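Fructose-bisphosphate aldolase (Thermus caldophilus, PDB 2FJK) is a class II aldolase of the TIM-barrel clan that binds 1,3-dihydroxyacetonephosphate in its pocket and assembles from four chains. Local coordinates at residues A[213-216]-A[217-221]; A[265-268]-A[269-273]. All coordinates share one frame; numbering follows the deposited sequence.

Two helix ends illustrate how a helix is begun and how it is finished. Contact 1 (213-216 with 217-221) is the first turn of helix 215-223, close to the ligand pocket; contact 2 (265-268 with 269-273) is the last turn of helix 254-270, farther from the centre of the chain. Both are partly buried: in the first, V213, L217 and V218 are buried and Q215, E216 and E219 exposed; in the second, R265 and L268 are buried and G269 and K270 exposed. At the start, a proline carbonyl opens the backbone bonding; at the finish, an asparagine amide closes it. The helices touch directly: R220 forms a salt bridge with E266, and F221 packs on R265.

Contact 1 of 2, residues A[213-216]-A[217-221]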
loop_
_atom_site.group_PDB
_atom_site.type_symbol
_atom_site.label_atom_id
_atom_site.label_comp_id
_atom_site.label_asym_id
_atom_site.label_seq_id
_atom_site.Cartn_x
_atom_site.Cartn_y
_atom_site.Cartn_z
ATOM N N VAL A 213 -5.184 15.299 -32.652
ATOM C CA VAL A 213 -5.404 16.736 -32.620
ATOM C C VAL A 213 -6.605 17.097 -33.506
ATOM O O VAL A 213 -6.490 17.910 -34.427
ATOM C CB VAL A 213 -4.148 17.477 -33.122
ATOM C CG1 VAL A 213 -4.150 18.907 -32.607
ATOM C CG2 VAL A 213 -2.885 16.724 -32.673
ATOM N N PRO A 214 -7.777 16.490 -33.227
ATOM C CA PRO A 214 -9.018 16.716 -33.978
ATOM C C PRO A 214 -9.393 18.179 -34.145
ATOM O O PRO A 214 -9.312 18.967 -33.201
ATOM C CB PRO A 214 -10.059 15.926 -33.181
ATOM C CG PRO A 214 -9.494 15.931 -31.782
ATOM C CD PRO A 214 -8.035 15.664 -32.034
ATOM N N GLN A 215 -9.814 18.526 -35.360
ATOM C CA GLN A 215 -10.185 19.892 -35.699
ATOM C C GLN A 215 -11.252 20.448 -34.768
ATOM O O GLN A 215 -11.117 21.559 -34.253
ATOM C CB GLN A 215 -10.664 19.951 -37.155
ATOM C CG GLN A 215 -10.941 21.358 -37.679
ATOM C CD GLN A 215 -9.779 22.318 -37.455
ATOM O OE1 GLN A 215 -8.622 21.994 -37.731
ATOM N NE2 GLN A 215 -10.088 23.512 -36.963
ATOM N N GLU A 216 -12.314 19.678 -34.553
ATOM C CA GLU A 216 -13.387 20.116 -33.674
ATOM C C GLU A 216 -12.825 20.504 -32.308
ATOM O O GLU A 216 -13.246 21.497 -31.719
ATOM C CB GLU A 216 -14.452 19.015 -33.526
ATOM C CG GLU A 216 -13.963 17.596 -33.819
ATOM C CD GLU A 216 -13.702 17.346 -35.304
ATOM O OE1 GLU A 216 -14.635 17.547 -36.116
ATOM O OE2 GLU A 216 -12.569 16.941 -35.657
ATOM N N LEU A 217 -11.867 19.723 -31.816
ATOM C CA LEU A 217 -11.242 19.999 -30.525
ATOM C C LEU A 217 -10.486 21.320 -30.621
ATOM O O LEU A 217 -10.617 22.193 -29.761
ATOM C CB LEU A 217 -10.284 18.861 -30.140
ATOM C CG LEU A 217 -9.381 19.062 -28.912
ATOM C CD1 LEU A 217 -10.173 19.632 -27.743
ATOM C CD2 LEU A 217 -8.741 17.737 -28.537
ATOM N N VAL A 218 -9.698 21.465 -31.680
ATOM C CA VAL A 218 -8.945 22.696 -31.893
ATOM C C VAL A 218 -9.913 23.879 -31.821
ATOM O O VAL A 218 -9.682 24.834 -31.082
ATOM C CB VAL A 218 -8.257 22.694 -33.277
ATOM C CG1 VAL A 218 -7.569 24.032 -33.528
ATOM C CG2 VAL A 218 -7.256 21.553 -33.358
ATOM N N GLU A 219 -11.010 23.791 -32.577
ATOM C CA GLU A 219 -12.017 24.852 -32.628
ATOM C C GLU A 219 -12.741 25.066 -31.301
ATOM O O GLU A 219 -13.131 26.188 -30.968
ATOM C CB GLU A 219 -13.025 24.556 -33.750
ATOM C CG GLU A 219 -12.366 24.475 -35.132
ATOM C CD GLU A 219 -13.358 24.336 -36.282
ATOM O OE1 GLU A 219 -14.250 25.201 -36.406
ATOM O OE2 GLU A 219 -13.236 23.368 -37.071
ATOM N N ARG A 220 -12.919 23.991 -30.544
ATOM C CA ARG A 220 -13.580 24.078 -29.248
ATOM C C ARG A 220 -12.655 24.854 -28.312
ATOM O O ARG A 220 -13.097 25.676 -27.511
ATOM C CB ARG A 220 -13.818 22.674 -28.701
ATOM C CG ARG A 220 -14.670 22.604 -27.453
ATOM C CD ARG A 220 -14.799 21.152 -27.014
ATOM N NE ARG A 220 -15.941 20.921 -26.137
ATOM C CZ ARG A 220 -16.058 21.409 -24.910
ATOM N NH1 ARG A 220 -15.091 22.162 -24.405
ATOM N NH2 ARG A 220 -17.138 21.142 -24.187
ATOM N N PHE A 221 -11.362 24.583 -28.433
ATOM C CA PHE A 221 -10.345 25.234 -27.617
ATOM C C PHE A 221 -10.306 26.726 -27.943
ATOM O O PHE A 221 -10.308 27.569 -27.042
ATOM C CB PHE A 221 -8.981 24.591 -27.892
ATOM C CG PHE A 221 -7.847 25.219 -27.136
ATOM C CD1 PHE A 221 -7.841 25.233 -25.745
ATOM C CD2 PHE A 221 -6.777 25.796 -27.817
ATOM C CE1 PHE A 221 -6.790 25.813 -25.043
ATOM C CE2 PHE A 221 -5.721 26.380 -27.122
ATOM C CZ PHE A 221 -5.729 26.387 -25.732
#
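P214 and L217 meet at the N-terminus of helix 215-223, where P214 holds the N-cap position in this TIM-barrel-clan aldolase and supplies the carbonyl that starts the helical bonding. V218 N donates to P214 O at 2.9 Å, in the carbonyl plane. One residue on, E219 N reaches Q215 O at 2.8 Å with a nearly straight N-H, and R220 N follows onto E216 O, its hydrogen bond more bent at 140°.

The apolar contacts involve the buried L217, V213 and V218, with the partly exposed P214 at the edge. P214 CG presses against L217 CB at 3.5 Å, tighter than usual for two carbons, while CD2 of the leucine also lies against the proline ring. Further round, V213 CG1 meets V218 CG2 at 4.1 Å. This branch of V218 stands beside its own backbone N, because CG1 has taken the place anti to that nitrogen (chi1 175°), and it thereby also comes close to P214 O. V213 and V218 both rest on A231, and F221 packs on P272 of the second subunit.

R220 is directed towards helix 254-270: its end turns away from this first turn to form a salt bridge with E266, tying the two helices together. On the exposed face, Q215 and E219, one helical turn apart, pair more loosely. Bending at chi2 brings the glutamine amide back over the glutamate chain, and the amide and carboxylate planes stand 49° apart. NE2 of Q215 makes a weak hydrogen bond to OE2 of E219 at 3.2 Å, while the same NE2 lies 3.1 Å from E219 CG.

Contact 2 of 2, residues A[265-268]-A[269-273]; sequences RETL and GKNPK
N271 folds its side chain back onto T267, so that one carbonyl oxygen receives two bonds from the same residue at the C-terminal end of helix 254-270. N271 is the first residue to leave helical backbone angles, and its side-chain amide closes the helix in addition to the last backbone bond. The amide reaches T267 O from ND2 at 3.0 Å, lying in the carbonyl plane on a lone pair, with an N-H angle of 164°; the oxygen in turn lies close to the plane of the amide. The backbone N of N271 reaches T267 O at 3.0 Å as well, but along a more bent path (135°) and tilted from the carbonyl plane. Together the two donors limit rotation of the asparagine. The torsion matters here: with CG anti to the carbonyl carbon (chi1 -51°), the amide stays beside its backbone N and both can share one acceptor.

Just before this closure, the backbone is still helical. G269 N donates to R265 O at 2.7 Å, and K270 N to E266 O at 2.8 Å. The aliphatic part of K270 covers that second carbonyl, CG coming within 3.0 Å of E266 O. Beyond it the extended lysine runs alongside E266, already engaged by R220, pointing the same way, yet NZ remains 4.0 Å from E266 OE2, farther than a salt bridge.

Farther out, T267 OG1 is hydrogen-bonded to L263 O, one turn back, which occupies the hydroxyl. T267 and L268 pack on Y280 of helix 277-299. Past the helix end, K273 forms a salt bridge with E227 of the second subunit, and L268 packs on R265 of that subunit. The turn thus lies between helix 215-223, helix 277-299 and the neighbouring chain.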
loop_
_atom_site.group_PDB
_atom_site.type_symbol
_atom_site.label_atom_id
_atom_site.label_comp_id
_atom_site.label_asym_id
_atom_site.label_seq_id
_atom_site.Cartn_x
_atom_site.Cartn_y
_atom_site.Cartn_z
ATOM N N ARG A 265 -11.156 25.991 -19.628
ATOM C CA ARG A 265 -11.352 27.333 -20.164
ATOM C C ARG A 265 -12.823 27.678 -20.345
ATOM O O ARG A 265 -13.273 28.732 -19.899
ATOM C CB ARG A 265 -10.635 27.503 -21.518
ATOM C CG ARG A 265 -9.131 27.270 -21.478
ATOM C CD ARG A 265 -8.446 27.842 -22.704
ATOM N NE ARG A 265 -8.058 29.227 -22.476
ATOM C CZ ARG A 265 -6.804 29.631 -22.292
ATOM N NH1 ARG A 265 -5.797 28.755 -22.319
ATOM N NH2 ARG A 265 -6.559 30.909 -22.058
ATOM N N GLU A 266 -13.578 26.798 -20.997
ATOM C CA GLU A 266 -14.984 27.100 -21.216
ATOM C C GLU A 266 -15.831 27.129 -19.943
ATOM O O GLU A 266 -16.729 27.960 -19.833
ATOM C CB GLU A 266 -15.602 26.152 -22.264
ATOM C CG GLU A 266 -15.815 24.713 -21.860
ATOM C CD GLU A 266 -16.782 23.981 -22.808
ATOM O OE1 GLU A 266 -16.610 24.080 -24.045
ATOM O OE2 GLU A 266 -17.711 23.306 -22.313
ATOM N N THR A 267 -15.553 26.243 -18.984
ATOM C CA THR A 267 -16.320 26.229 -17.735
ATOM C C THR A 267 -16.066 27.520 -16.968
ATOM O O THR A 267 -17.000 28.154 -16.476
ATOM C CB THR A 267 -15.925 25.045 -16.819
ATOM O OG1 THR A 267 -16.145 23.803 -17.500
ATOM C CG2 THR A 267 -16.761 25.056 -15.558
ATOM N N LEU A 268 -14.794 27.915 -16.874
ATOM C CA LEU A 268 -14.427 29.135 -16.164
ATOM C C LEU A 268 -14.864 30.368 -16.949
ATOM O O LEU A 268 -15.171 31.409 -16.364
ATOM C CB LEU A 268 -12.915 29.171 -15.914
ATOM C CG LEU A 268 -12.376 28.208 -14.846
ATOM C CD1 LEU A 268 -10.857 28.261 -14.863
ATOM C CD2 LEU A 268 -12.906 28.585 -13.454
ATOM N N GLY A 269 -14.890 30.251 -18.276
ATOM C CA GLY A 269 -15.324 31.368 -19.102
ATOM C C GLY A 269 -16.829 31.571 -18.978
ATOM O O GLY A 269 -17.314 32.694 -18.908
ATOM N N LYS A 270 -17.570 30.473 -18.934
ATOM C CA LYS A 270 -19.029 30.523 -18.811
ATOM C C LYS A 270 -19.539 30.856 -17.409
ATOM O O LYS A 270 -20.653 31.354 -17.252
ATOM C CB LYS A 270 -19.639 29.178 -19.186
ATOM C CG LYS A 270 -19.481 28.740 -20.623
ATOM C CD LYS A 270 -20.091 27.348 -20.754
ATOM C CE LYS A 270 -20.292 26.919 -22.192
ATOM N NZ LYS A 270 -21.008 25.609 -22.237
ATOM N N ASN A 271 -18.743 30.552 -16.390
ATOM C CA ASN A 271 -19.170 30.784 -15.018
ATOM C C ASN A 271 -18.105 31.479 -14.199
ATOM O O ASN A 271 -17.424 30.859 -13.389
ATOM C CB ASN A 271 -19.523 29.452 -14.368
ATOM C CG ASN A 271 -20.472 28.635 -15.213
ATOM O OD1 ASN A 271 -21.691 28.751 -15.085
ATOM N ND2 ASN A 271 -19.918 27.816 -16.099
ATOM N N PRO A 272 -17.957 32.789 -14.397
ATOM C CA PRO A 272 -16.966 33.581 -13.672
ATOM C C PRO A 272 -17.111 33.505 -12.150
ATOM O O PRO A 272 -16.147 33.728 -11.429
ATOM C CB PRO A 272 -17.199 34.996 -14.202
ATOM C CG PRO A 272 -17.729 34.776 -15.586
ATOM C CD PRO A 272 -18.674 33.609 -15.392
ATOM N N LYS A 273 -18.304 33.193 -11.657
ATOM C CA LYS A 273 -18.508 33.121 -10.209
ATOM C C LYS A 273 -18.008 31.811 -9.606
ATOM O O LYS A 273 -17.979 31.649 -8.391
ATOM C CB LYS A 273 -19.992 33.281 -9.870
ATOM C CG LYS A 273 -20.615 34.596 -10.325
ATOM C CD LYS A 273 -22.091 34.649 -9.952
ATOM C CE LYS A 273 -22.769 35.892 -10.519
ATOM N NZ LYS A 273 -22.043 37.148 -10.150
#